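Local coordinates for protein acetoacetate decarboxylase (Sphingomonas wittichii, PDB 5UPB) that belongs to the acetoacetate decarboxylase-like lyases and probably acts on a keto acid substrate, as other enzymes of this family do, at residues L199-R204 / T253-L258; G210-G215 / A239-S244; P100-V105 / D226-C231; D17-G22 / S65-A70. All blocks are in the same frame, centred on the assembly; numbering follows the deposited sequence.

Contact 1. Residues L199-R204 / T253-L258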
loop_
_atom_site.group_PDB
_atom_site.type_symbol
_atom_site.label_atom_id
_atom_site.label_comp_id
_atom_site.label_asym_id
_atom_site.label_seq_id
_atom_site.Cartn_x
_atom_site.Cartn_y
_atom_site.Cartn_z
ATOM N N LEU A 199 20.609 -23.194 -13.284
ATOM C CA LEU A 199 20.797 -23.354 -11.851
ATOM C C LEU A 199 21.996 -22.533 -11.429
ATOM O O LEU A 199 23.044 -22.565 -12.083
ATOM C CB LEU A 199 20.980 -24.846 -11.538
ATOM C CG LEU A 199 20.947 -25.387 -10.115
ATOM C CD1 LEU A 199 19.543 -25.282 -9.579
ATOM C CD2 LEU A 199 21.386 -26.865 -10.145
ATOM N N VAL A 200 21.844 -21.813 -10.312
ATOM C CA VAL A 200 22.892 -20.954 -9.794
ATOM C C VAL A 200 23.075 -21.255 -8.311
ATOM O O VAL A 200 22.212 -21.837 -7.662
ATOM C CB VAL A 200 22.563 -19.456 -10.002
ATOM C CG1 VAL A 200 22.413 -19.129 -11.471
ATOM C CG2 VAL A 200 21.258 -19.096 -9.286
ATOM N N GLU A 201 24.204 -20.816 -7.771
ATOM C CA GLU A 201 24.552 -21.012 -6.355
ATOM C C GLU A 201 25.010 -19.691 -5.764
ATOM O O GLU A 201 25.774 -18.972 -6.413
ATOM C CB GLU A 201 25.671 -22.037 -6.203
ATOM C CG GLU A 201 25.993 -22.388 -4.783
ATOM C CD GLU A 201 27.183 -23.307 -4.693
ATOM O OE1 GLU A 201 27.777 -23.632 -5.732
ATOM O OE2 GLU A 201 27.577 -23.642 -3.574
ATOM N N VAL A 202 24.403 -19.264 -4.649
ATOM C CA VAL A 202 24.861 -18.072 -3.948
ATOM C C VAL A 202 25.580 -18.510 -2.671
ATOM O O VAL A 202 25.050 -19.327 -1.905
ATOM C CB VAL A 202 23.721 -17.086 -3.672
ATOM C CG1 VAL A 202 22.653 -17.756 -2.966
ATOM C CG2 VAL A 202 24.217 -15.941 -2.853
ATOM N N ASN A 203 26.758 -17.970 -2.423
ATOM C CA ASN A 203 27.425 -18.178 -1.139
ATOM C C ASN A 203 27.667 -16.841 -0.464
ATOM O O ASN A 203 27.954 -15.839 -1.123
ATOM C CB ASN A 203 28.751 -18.923 -1.275
ATOM C CG ASN A 203 28.547 -20.369 -1.615
ATOM O OD1 ASN A 203 28.217 -21.184 -0.739
ATOM N ND2 ASN A 203 28.685 -20.697 -2.904
ATOM N N ARG A 204 27.496 -16.828 0.850
ATOM C CA ARG A 204 27.728 -15.615 1.609
ATOM C C ARG A 204 29.229 -15.425 1.749
ATOM O O ARG A 204 29.938 -16.329 2.201
ATOM C CB ARG A 204 27.042 -15.777 2.955
ATOM C CG ARG A 204 25.516 -15.874 2.747
ATOM C CD ARG A 204 24.684 -15.964 4.004
ATOM N NE ARG A 204 24.735 -17.297 4.591
ATOM C CZ ARG A 204 23.872 -18.260 4.296
ATOM N NH1 ARG A 204 22.892 -18.039 3.430
ATOM N NH2 ARG A 204 23.984 -19.446 4.866
ATOM N N THR A 253 26.668 -17.675 -8.757
ATOM C CA THR A 253 27.462 -18.363 -9.772
ATOM C C THR A 253 26.611 -19.386 -10.500
ATOM O O THR A 253 25.871 -20.171 -9.891
ATOM C CB THR A 253 28.670 -19.073 -9.136
ATOM O OG1 THR A 253 29.478 -18.115 -8.453
ATOM C CG2 THR A 253 29.541 -19.759 -10.201
ATOM N N ARG A 254 26.769 -19.422 -11.805
ATOM C CA ARG A 254 26.062 -20.410 -12.601
ATOM C C ARG A 254 26.678 -21.790 -12.391
ATOM O O ARG A 254 27.894 -21.957 -12.485
ATOM C CB ARG A 254 26.124 -20.027 -14.082
ATOM C CG ARG A 254 25.614 -21.102 -15.021
ATOM C CD ARG A 254 25.826 -20.676 -16.471
ATOM N NE ARG A 254 26.040 -21.849 -17.311
ATOM C CZ ARG A 254 25.088 -22.458 -18.000
ATOM N NH1 ARG A 254 23.842 -21.989 -17.976
ATOM N NH2 ARG A 254 25.391 -23.538 -18.719
ATOM N N LEU A 255 25.824 -22.788 -12.156
ATOM C CA LEU A 255 26.222 -24.185 -12.035
ATOM C C LEU A 255 26.043 -24.962 -13.331
ATOM O O LEU A 255 26.958 -25.661 -13.755
ATOM C CB LEU A 255 25.409 -24.875 -10.936
ATOM C CG LEU A 255 25.599 -24.360 -9.516
ATOM C CD1 LEU A 255 24.532 -24.976 -8.602
ATOM C CD2 LEU A 255 27.000 -24.706 -9.034
ATOM N N GLU A 256 24.872 -24.876 -13.958
ATOM C CA GLU A 256 24.597 -25.637 -15.165
ATOM C C GLU A 256 23.290 -25.129 -15.761
ATOM O O GLU A 256 22.478 -24.522 -15.061
ATOM C CB GLU A 256 24.513 -27.138 -14.852
ATOM C CG GLU A 256 23.383 -27.516 -13.907
ATOM C CD GLU A 256 23.754 -28.629 -12.946
ATOM O OE1 GLU A 256 24.963 -28.826 -12.686
ATOM O OE2 GLU A 256 22.830 -29.300 -12.437
ATOM N N SER A 257 23.091 -25.387 -17.048
ATOM C CA SER A 257 21.791 -25.110 -17.663
ATOM C C SER A 257 20.737 -26.127 -17.241
ATOM O O SER A 257 21.044 -27.253 -16.832
ATOM C CB SER A 257 21.879 -25.118 -19.186
ATOM O OG SER A 257 22.641 -24.018 -19.636
ATOM N N LEU A 258 19.471 -25.710 -17.358
ATOM C CA LEU A 258 18.311 -26.566 -17.103
ATOM C C LEU A 258 17.489 -26.802 -18.379
ATOM O O LEU A 258 17.557 -26.015 -19.327
ATOM C CB LEU A 258 17.416 -25.956 -16.023
ATOM C CG LEU A 258 18.073 -25.798 -14.663
ATOM C CD1 LEU A 258 17.046 -25.565 -13.601
ATOM C CD2 LEU A 258 18.879 -27.049 -14.364
#
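Leu-199 faces two residues of strand 253-257 at once. Its N-H bonds to Glu-256 O at 2.9 Å. Its own O accepts Leu-255 N at 2.8 Å and, weakly, Glu-256 N at 3.5 Å. Two residues opposite one make a classic beta bulge, and it turns Leu-255 toward strand 199-202. Leu-255 CD1 then lies 3.9 Å from Leu-199 CG. With CG anti to the backbone N (chi1 -169°), Leu-199 also runs side by side with Glu-256, and its CD2 comes 3.6 Å from Glu-256 OE2.

Val-200 forms a non-hydrogen-bonded pair with Arg-254. Its CA makes a C-H contact of 3.1 Å with Thr-253 O. Glu-201 and Thr-253 form a regular hydrogen-bonded pair. Glu-201 N to Thr-253 O and Thr-253 N to Glu-201 O are both 2.8 Å. The CB of Glu-201 touches the CD1 and CG of Leu-255, so this leucine crosses two side chains of the neighbouring strand.

Strand 196-202 lies between 253-257 and 179-186. On the 179-186 side, Val-200 and Val-202 bond through the backbone to Gly-182 and Thr-180. His-92 of strand 80-92 touches Leu-199 and Leu-255. His-190 and Thr-192 of the second subunit meet Thr-253 and Arg-254.

Contact 2. Residues G210-G215 / A239-S244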
loop_
_atom_site.group_PDB
_atom_site.type_symbol
_atom_site.label_atom_id
_atom_site.label_comp_id
_atom_site.label_asym_id
_atom_site.label_seq_id
_atom_site.Cartn_x
_atom_site.Cartn_y
_atom_site.Cartn_z
ATOM N N GLY A 210 23.185 -13.792 15.334
ATOM C CA GLY A 210 23.308 -13.530 16.758
ATOM C C GLY A 210 21.962 -13.129 17.318
ATOM O O GLY A 210 20.956 -13.123 16.611
ATOM N N ASP A 211 21.946 -12.811 18.608
ATOM C CA ASP A 211 20.716 -12.450 19.326
ATOM C C ASP A 211 19.601 -13.442 19.042
ATOM O O ASP A 211 18.501 -13.099 18.604
ATOM C CB ASP A 211 20.295 -11.017 18.994
ATOM C CG ASP A 211 21.303 -9.996 19.511
ATOM O OD1 ASP A 211 21.436 -9.909 20.748
ATOM O OD2 ASP A 211 22.000 -9.335 18.708
ATOM N N ILE A 212 19.915 -14.687 19.300
ATOM C CA ILE A 212 19.064 -15.819 18.964
ATOM C C ILE A 212 18.199 -16.191 20.163
ATOM O O ILE A 212 18.692 -16.293 21.312
ATOM C CB ILE A 212 19.919 -17.013 18.522
ATOM C CG1 ILE A 212 20.818 -16.619 17.364
ATOM C CG2 ILE A 212 19.054 -18.174 18.130
ATOM C CD1 ILE A 212 21.928 -17.676 17.077
ATOM N N TRP A 213 16.902 -16.393 19.893
ATOM C CA TRP A 213 15.923 -16.852 20.876
ATOM C C TRP A 213 15.100 -17.987 20.287
ATOM O O TRP A 213 14.645 -17.906 19.146
ATOM C CB TRP A 213 14.998 -15.719 21.307
ATOM C CG TRP A 213 15.753 -14.552 21.905
ATOM C CD1 TRP A 213 16.347 -13.533 21.223
ATOM C CD2 TRP A 213 15.981 -14.292 23.291
ATOM N NE1 TRP A 213 16.952 -12.662 22.101
ATOM C CE2 TRP A 213 16.724 -13.093 23.377
ATOM C CE3 TRP A 213 15.645 -14.963 24.468
ATOM C CZ2 TRP A 213 17.158 -12.560 24.596
ATOM C CZ3 TRP A 213 16.069 -14.419 25.688
ATOM C CH2 TRP A 213 16.796 -13.225 25.737
ATOM N N ALA A 214 14.902 -19.039 21.062
ATOM C CA ALA A 214 14.127 -20.197 20.645
ATOM C C ALA A 214 12.789 -20.173 21.367
ATOM O O ALA A 214 12.624 -19.516 22.391
ATOM C CB ALA A 214 14.862 -21.512 20.956
ATOM N N GLY A 215 11.828 -20.922 20.853
ATOM C CA GLY A 215 10.543 -20.919 21.523
ATOM C C GLY A 215 9.551 -21.807 20.834
ATOM O O GLY A 215 9.907 -22.675 20.036
ATOM N N ALA A 239 10.467 -26.605 14.948
ATOM C CA ALA A 239 11.090 -25.665 15.866
ATOM C C ALA A 239 10.837 -24.250 15.391
ATOM O O ALA A 239 10.476 -24.018 14.235
ATOM C CB ALA A 239 12.597 -25.892 15.942
ATOM N N GLY A 240 11.034 -23.307 16.297
ATOM C CA GLY A 240 10.943 -21.903 15.945
ATOM C C GLY A 240 12.068 -21.124 16.587
ATOM O O GLY A 240 12.568 -21.487 17.660
ATOM N N VAL A 241 12.490 -20.072 15.895
ATOM C CA VAL A 241 13.570 -19.208 16.356
ATOM C C VAL A 241 13.393 -17.813 15.760
ATOM O O VAL A 241 12.821 -17.645 14.670
ATOM C CB VAL A 241 14.945 -19.807 15.978
ATOM C CG1 VAL A 241 15.125 -19.788 14.480
ATOM C CG2 VAL A 241 16.062 -19.063 16.648
ATOM N N THR A 242 13.854 -16.798 16.512
ATOM C CA THR A 242 13.981 -15.423 16.020
ATOM C C THR A 242 15.404 -14.981 16.322
ATOM O O THR A 242 16.005 -15.417 17.318
ATOM C CB THR A 242 12.935 -14.461 16.655
ATOM O OG1 THR A 242 12.967 -13.186 15.994
ATOM C CG2 THR A 242 13.179 -14.264 18.184
ATOM N N TYR A 243 15.973 -14.186 15.431
ATOM C CA TYR A 243 17.386 -13.868 15.525
ATOM C C TYR A 243 17.696 -12.702 14.614
ATOM O O TYR A 243 16.873 -12.281 13.783
ATOM C CB TYR A 243 18.255 -15.062 15.167
ATOM C CG TYR A 243 18.035 -15.577 13.768
ATOM C CD1 TYR A 243 17.018 -16.462 13.499
ATOM C CD2 TYR A 243 18.893 -15.225 12.733
ATOM C CE1 TYR A 243 16.835 -16.962 12.217
ATOM C CE2 TYR A 243 18.726 -15.717 11.470
ATOM C CZ TYR A 243 17.700 -16.598 11.214
ATOM O OH TYR A 243 17.543 -17.089 9.936
ATOM N N SER A 244 18.933 -12.234 14.732
ATOM C CA SER A 244 19.449 -11.209 13.834
ATOM C C SER A 244 20.512 -11.806 12.931
ATOM O O SER A 244 21.250 -12.735 13.301
ATOM C CB SER A 244 19.984 -10.021 14.613
ATOM O OG SER A 244 18.928 -9.486 15.384
HETATM O O HOH W 1 19.675 -7.729 17.353
HETATM O O HOH W 2 11.603 -24.507 18.951
#
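Trp-213 and Thr-242 form a hydrogen-bonded antiparallel pair. Trp-213 N bonds to Thr-242 O at 2.9 Å, and Thr-242 N returns the bond to Trp-213 O. Gly-210 and Ser-244 are paired in the same way. These pairs join strands 206-221 and 235-249, which are antiparallel neighbours. One extra residue lies between the pairs on the 210-215 side, which makes a beta bulge. The chain turns its corner there, at Asp-211.

Ile-212 reaches diagonally to Val-241, and Ile-212 CG2 meets Val-241 CG2 at 3.5 Å, tighter than usual for two carbons. Val-241 has CG1 between its backbone N and carbonyl carbon (chi1 67°), which puts CG2 anti to the N and 3.1 Å from Trp-213 O. Ile-212 CG1 packs on Tyr-243 CB at 3.7 Å. Beside the Trp-213 and Thr-242 pair, Thr-242 CG2 touches Trp-213 CB.

Two waters lie at the ends. One donates to Gly-215 O and accepts from Gly-240 N at 3.0 Å. The other joins Ser-244 OG, at 2.7 Å, more weakly to Asp-211 OD2.

Further out, Thr-242 OG1 bonds to Met-27 O and Arg-130, and Ser-244 OG to Asp-26. Asp-211 OD2 bonds to Tyr-134 of the third subunit, so the bulge reaches a subunit interface.

The bulge has a polar cost. Asp-211 O is buried without a hydrogen-bond partner. What it meets is the CA-H of Tyr-243, a nearly straight contact (170°) with 3.4 Å from Tyr-243 CA to Asp-211 O, which probably offsets the loss only in part.

Contact 3. Residues P100-V105 / D226-C231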
loop_
_atom_site.group_PDB
_atom_site.type_symbol
_atom_site.label_atom_id
_atom_site.label_comp_id
_atom_site.label_asym_id
_atom_site.label_seq_id
_atom_site.Cartn_x
_atom_site.Cartn_y
_atom_site.Cartn_z
ATOM N N PRO A 100 14.846 -21.510 -2.196
ATOM C CA PRO A 100 13.698 -20.704 -1.718
ATOM C C PRO A 100 12.577 -20.648 -2.764
ATOM O O PRO A 100 12.415 -19.689 -3.511
ATOM C CB PRO A 100 14.342 -19.341 -1.445
ATOM C CG PRO A 100 15.430 -19.260 -2.483
ATOM C CD PRO A 100 15.922 -20.668 -2.742
ATOM N N ALA A 101 11.749 -21.696 -2.758
ATOM C CA ALA A 101 10.746 -21.908 -3.814
ATOM C C ALA A 101 9.765 -20.753 -3.919
ATOM O O ALA A 101 9.474 -20.283 -5.018
ATOM C CB ALA A 101 9.977 -23.198 -3.541
ATOM N N PHE A 102 9.165 -20.354 -2.797
ATOM C CA PHE A 102 8.171 -19.287 -2.780
ATOM C C PHE A 102 8.681 -18.165 -1.880
ATOM O O PHE A 102 8.834 -18.371 -0.672
ATOM C CB PHE A 102 6.818 -19.767 -2.245
ATOM C CG PHE A 102 6.227 -20.951 -2.968
ATOM C CD1 PHE A 102 6.622 -21.297 -4.230
ATOM C CD2 PHE A 102 5.260 -21.706 -2.346
ATOM C CE1 PHE A 102 6.061 -22.386 -4.867
ATOM C CE2 PHE A 102 4.711 -22.790 -2.966
ATOM C CZ PHE A 102 5.116 -23.123 -4.233
ATOM N N VAL A 103 8.832 -16.973 -2.445
ATOM C CA VAL A 103 9.274 -15.781 -1.731
ATOM C C VAL A 103 8.362 -14.623 -2.106
ATOM O O VAL A 103 8.047 -14.433 -3.288
ATOM C CB VAL A 103 10.729 -15.432 -2.083
ATOM C CG1 VAL A 103 11.228 -14.220 -1.261
ATOM C CG2 VAL A 103 11.617 -16.644 -1.863
ATOM N N TRP A 104 7.941 -13.848 -1.099
ATOM C CA TRP A 104 7.184 -12.614 -1.292
ATOM C C TRP A 104 7.948 -11.487 -0.602
ATOM O O TRP A 104 8.397 -11.650 0.537
ATOM C CB TRP A 104 5.744 -12.718 -0.732
ATOM C CG TRP A 104 4.903 -13.833 -1.350
ATOM C CD1 TRP A 104 3.999 -13.712 -2.396
ATOM C CD2 TRP A 104 4.888 -15.221 -0.972
ATOM N NE1 TRP A 104 3.428 -14.934 -2.663
ATOM C CE2 TRP A 104 3.960 -15.875 -1.811
ATOM C CE3 TRP A 104 5.565 -15.971 -0.004
ATOM C CZ2 TRP A 104 3.694 -17.235 -1.717
ATOM C CZ3 TRP A 104 5.290 -17.333 0.096
ATOM C CH2 TRP A 104 4.349 -17.945 -0.769
ATOM N N VAL A 105 8.121 -10.365 -1.310
ATOM C CA VAL A 105 8.881 -9.219 -0.834
ATOM C C VAL A 105 8.029 -7.992 -1.120
ATOM O O VAL A 105 7.117 -8.024 -1.959
ATOM C CB VAL A 105 10.292 -9.161 -1.507
ATOM C CG1 VAL A 105 10.199 -8.872 -3.017
ATOM C CG2 VAL A 105 11.184 -8.137 -0.855
ATOM N N ASP A 226 -3.870 -18.222 -7.146
ATOM C CA ASP A 226 -2.653 -18.050 -7.946
ATOM C C ASP A 226 -1.375 -18.390 -7.166
ATOM O O ASP A 226 -0.278 -17.915 -7.487
ATOM C CB ASP A 226 -2.591 -16.627 -8.524
ATOM C CG ASP A 226 -2.726 -15.527 -7.471
ATOM O OD1 ASP A 226 -2.895 -15.841 -6.270
ATOM O OD2 ASP A 226 -2.700 -14.339 -7.865
ATOM N N GLU A 227 -1.493 -19.236 -6.149
ATOM C CA GLU A 227 -0.347 -19.716 -5.384
ATOM C C GLU A 227 -0.487 -21.217 -5.244
ATOM O O GLU A 227 -1.544 -21.779 -5.524
ATOM C CB GLU A 227 -0.280 -19.086 -3.992
ATOM C CG GLU A 227 -0.258 -17.578 -3.979
ATOM C CD GLU A 227 1.075 -17.015 -4.431
ATOM O OE1 GLU A 227 1.955 -17.809 -4.863
ATOM O OE2 GLU A 227 1.261 -15.773 -4.343
ATOM N N ALA A 228 0.542 -21.858 -4.719
ATOM C CA ALA A 228 0.524 -23.301 -4.531
ATOM C C ALA A 228 0.951 -23.651 -3.115
ATOM O O ALA A 228 1.769 -24.550 -2.897
ATOM C CB ALA A 228 1.429 -24.014 -5.534
ATOM N N LEU A 229 0.369 -22.947 -2.136
ATOM C CA LEU A 229 0.742 -23.086 -0.736
ATOM C C LEU A 229 0.433 -24.475 -0.211
ATOM O O LEU A 229 1.080 -24.924 0.731
ATOM C CB LEU A 229 0.012 -22.034 0.095
ATOM C CG LEU A 229 0.427 -20.609 -0.247
ATOM C CD1 LEU A 229 -0.669 -19.591 0.094
ATOM C CD2 LEU A 229 1.704 -20.291 0.501
ATOM N N GLU A 230 -0.533 -25.166 -0.820
ATOM C CA GLU A 230 -0.890 -26.508 -0.392
ATOM C C GLU A 230 0.297 -27.468 -0.473
ATOM O O GLU A 230 0.257 -28.527 0.155
ATOM C CB GLU A 230 -2.066 -27.028 -1.232
ATOM C CG GLU A 230 -3.408 -26.350 -0.886
ATOM C CD GLU A 230 -3.559 -24.913 -1.458
ATOM O OE1 GLU A 230 -2.806 -24.526 -2.390
ATOM O OE2 GLU A 230 -4.439 -24.165 -0.964
ATOM N N CYS A 231 1.319 -27.166 -1.277
ATOM C CA CYS A 231 2.503 -28.016 -1.339
ATOM C C CYS A 231 3.218 -28.143 0.012
ATOM O O CYS A 231 3.930 -29.128 0.232
ATOM C CB CYS A 231 3.458 -27.473 -2.396
ATOM S SG CYS A 231 2.773 -27.510 -4.032
#
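Trp-104 gives its indole N-H to Glu-227. The bond from NE1 to OE2 is 2.9 Å long and nearly straight at 165°. The oxygen lies in the plane of the ring. The nitrogen, however, meets OE2 from above the carboxylate plane, and the two planes are 71° apart. Glu-227 OE1 sits 3.6 Å from Trp-104 CZ2, so the carboxylate lies along the indole edge. Glu-227 reaches this place by folding at chi2 (-73°) rather than by extending.

The far corner of the indole is apolar. Trp-104 CH2 touches Leu-229 CD2 at 3.8 Å. Phe-102 presents its ring edge to the loop, and CE2 is 3.4 Å from Ala-228 O, near the ring plane. Its CZ packs on Ala-228 CB at 4.0 Å. A leucine in place of Trp-104 would probably leave Glu-227 OE2 without the indole N-H and Leu-229 with less to pack on.

The other oxygen of Glu-227, OE1, forms a salt bridge with Lys-122 of strand 121-123. Leu-158 of strand 156-166 touches Trp-104, Glu-227 and Leu-229, while Phe-6 of the second subunit stacks on the Phe-102 ring. Strand 95-105 thus runs between 121-123 and 80-92, with a classic bulge at Ala-101 and Phe-102 opposite Leu-86, and faces the loop that links strands 206-221 and 235-249.

Contact 4. Residues D17-G22 / S65-A70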
loop_
_atom_site.group_PDB
_atom_site.type_symbol
_atom_site.label_atom_id
_atom_site.label_comp_id
_atom_site.label_asym_id
_atom_site.label_seq_id
_atom_site.Cartn_x
_atom_site.Cartn_y
_atom_site.Cartn_z
ATOM N N ASP A 17 22.073 -2.522 -9.345
ATOM C CA ASP A 17 23.425 -2.415 -9.899
ATOM C C ASP A 17 24.180 -3.701 -9.578
ATOM O O ASP A 17 23.708 -4.542 -8.813
ATOM C CB ASP A 17 24.155 -1.184 -9.337
ATOM C CG ASP A 17 23.913 -0.993 -7.852
ATOM O OD1 ASP A 17 23.388 -1.936 -7.234
ATOM O OD2 ASP A 17 24.207 0.090 -7.303
ATOM N N ASP A 18 25.347 -3.896 -10.191
ATOM C CA ASP A 18 26.134 -5.090 -9.885
ATOM C C ASP A 18 27.185 -4.831 -8.807
ATOM O O ASP A 18 28.205 -5.529 -8.740
ATOM C CB ASP A 18 26.776 -5.661 -11.153
ATOM C CG ASP A 18 27.564 -4.642 -11.923
ATOM O OD1 ASP A 18 27.250 -3.440 -11.807
ATOM O OD2 ASP A 18 28.491 -5.054 -12.654
ATOM N N ALA A 19 26.958 -3.830 -7.978
ATOM C CA ALA A 19 27.786 -3.626 -6.807
ATOM C C ALA A 19 27.527 -4.722 -5.778
ATOM O O ALA A 19 26.516 -5.421 -5.803
ATOM C CB ALA A 19 27.506 -2.252 -6.200
ATOM N N LEU A 20 28.490 -4.898 -4.888
ATOM C CA LEU A 20 28.286 -5.778 -3.753
ATOM C C LEU A 20 27.353 -5.107 -2.734
ATOM O O LEU A 20 27.473 -3.925 -2.439
ATOM C CB LEU A 20 29.631 -6.117 -3.113
ATOM C CG LEU A 20 30.565 -7.016 -3.957
ATOM C CD1 LEU A 20 31.911 -7.183 -3.265
ATOM C CD2 LEU A 20 29.984 -8.392 -4.293
ATOM N N TYR A 21 26.448 -5.869 -2.163
ATOM C CA TYR A 21 25.578 -5.355 -1.107
ATOM C C TYR A 21 25.836 -6.030 0.232
ATOM O O TYR A 21 26.351 -7.153 0.300
ATOM C CB TYR A 21 24.130 -5.531 -1.471
ATOM C CG TYR A 21 23.688 -4.417 -2.410
ATOM C CD1 TYR A 21 24.057 -4.387 -3.752
ATOM C CD2 TYR A 21 22.878 -3.391 -1.929
ATOM C CE1 TYR A 21 23.638 -3.340 -4.579
ATOM C CE2 TYR A 21 22.453 -2.364 -2.742
ATOM C CZ TYR A 21 22.825 -2.342 -4.053
ATOM O OH TYR A 21 22.382 -1.284 -4.798
ATOM N N GLY A 22 25.517 -5.294 1.297
ATOM C CA GLY A 22 25.432 -5.858 2.624
ATOM C C GLY A 22 24.029 -5.688 3.158
ATOM O O GLY A 22 23.360 -4.690 2.887
ATOM N N SER A 65 24.352 -0.674 -0.642
ATOM C CA SER A 65 25.352 -0.860 -1.682
ATOM C C SER A 65 26.703 -0.374 -1.186
ATOM O O SER A 65 26.814 0.710 -0.603
ATOM C CB SER A 65 24.968 -0.077 -2.941
ATOM O OG SER A 65 25.986 -0.115 -3.919
ATOM N N GLU A 66 27.737 -1.190 -1.429
ATOM C CA GLU A 66 29.078 -0.877 -0.954
ATOM C C GLU A 66 29.619 0.404 -1.579
ATOM O O GLU A 66 30.472 1.077 -0.983
ATOM C CB GLU A 66 30.001 -2.060 -1.253
ATOM C CG GLU A 66 31.350 -1.979 -0.570
ATOM C CD GLU A 66 31.784 -3.299 0.050
ATOM O OE1 GLU A 66 31.286 -4.367 -0.367
ATOM O OE2 GLU A 66 32.624 -3.258 0.971
ATOM N N ASP A 67 29.155 0.747 -2.783
ATOM C CA ASP A 67 29.546 1.984 -3.456
ATOM C C ASP A 67 28.416 3.018 -3.530
ATOM O O ASP A 67 28.479 3.936 -4.349
ATOM C CB ASP A 67 30.081 1.678 -4.858
ATOM C CG ASP A 67 28.992 1.283 -5.838
ATOM O OD1 ASP A 67 27.825 1.122 -5.424
ATOM O OD2 ASP A 67 29.313 1.136 -7.036
ATOM N N GLN A 68 27.379 2.884 -2.710
ATOM C CA GLN A 68 26.454 3.982 -2.427
ATOM C C GLN A 68 26.072 3.816 -0.966
ATOM O O GLN A 68 24.892 3.661 -0.604
ATOM C CB GLN A 68 25.237 3.978 -3.351
ATOM C CG GLN A 68 25.349 4.929 -4.522
ATOM C CD GLN A 68 24.001 5.208 -5.154
ATOM O OE1 GLN A 68 23.477 4.394 -5.916
ATOM N NE2 GLN A 68 23.420 6.358 -4.824
ATOM N N PRO A 69 27.069 3.803 -0.093
ATOM C CA PRO A 69 26.805 3.424 1.292
ATOM C C PRO A 69 25.950 4.423 2.027
ATOM O O PRO A 69 25.385 4.072 3.071
ATOM C CB PRO A 69 28.218 3.313 1.898
ATOM C CG PRO A 69 29.045 4.277 1.069
ATOM C CD PRO A 69 28.480 4.211 -0.311
ATOM N N ALA A 70 25.796 5.637 1.502
ATOM C CA ALA A 70 24.992 6.659 2.151
ATOM C C ALA A 70 23.642 6.900 1.476
ATOM O O ALA A 70 22.986 7.897 1.766
ATOM C CB ALA A 70 25.767 7.974 2.188
#
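Tyr-21 and Ser-65 form a non-hydrogen-bonded antiparallel pair, with their CA atoms 4.5 Å apart. One residue further out, Glu-66 N bonds to Leu-20 O at 2.9 Å. The 65-70 chain then leaves the strand in a type I beta turn, closed by Gln-68 N bonding to Ser-65 O.

Ser-65 CB sits over one face of the Tyr-21 ring, 3.3 Å from CZ. The phenol is held at its far end too. Its OH donates to Asp-17 OD1 at 2.7 Å, using the syn lone pair of that oxygen, which lies in the ring plane. Replacing Tyr-21 with an alanine would probably leave Asp-17 OD1 without the phenol OH as donor and uncover Ser-65 CB.

The contact marks the start of strand 21-34 and the end of strand 53-65, which are antiparallel neighbours. The pairing continues inward through Gly-22 and Thr-64.

Ser-65 has OG anti to its backbone N (chi1 174°) and donates to Asp-67 OD1 at 2.7 Å. Ala-19 CB packs against both of these oxygens, 3.5 Å from Ser-65 OG and equally far from Asp-67 OD1. The carboxylates of Asp-17 and Asp-67 are like charges, with OD2 of the first 4.2 Å from OD1 of the second. On the outer side, Leu-20 and Glu-66 lie side by side, and Leu-20 CB touches Glu-66 OE1.

How the contacts relate
Contact 4 closes first along the chain, before the other three open. Contact 3 crosses both contact 1 and contact 2, while contact 2 is nested inside the loop closed by contact 1. Strands 196-202 and 206-221, and likewise 235-249 and 253-257, follow each other, so the chain passes directly between contacts 1 and 2. Their centres are nevertheless 29 Å apart. Contacts 3 and 4 lie on opposite sides of the chain's centre. Strands 21-34 and 235-249 are neighbours and connect contact 4 to contact 2. None of the contacts touch. Contacts 1, 3 and 4 reach the second subunit, and contacts 2 and 4 the third, so distant parts of this strand-rich fold take part in the tetramer.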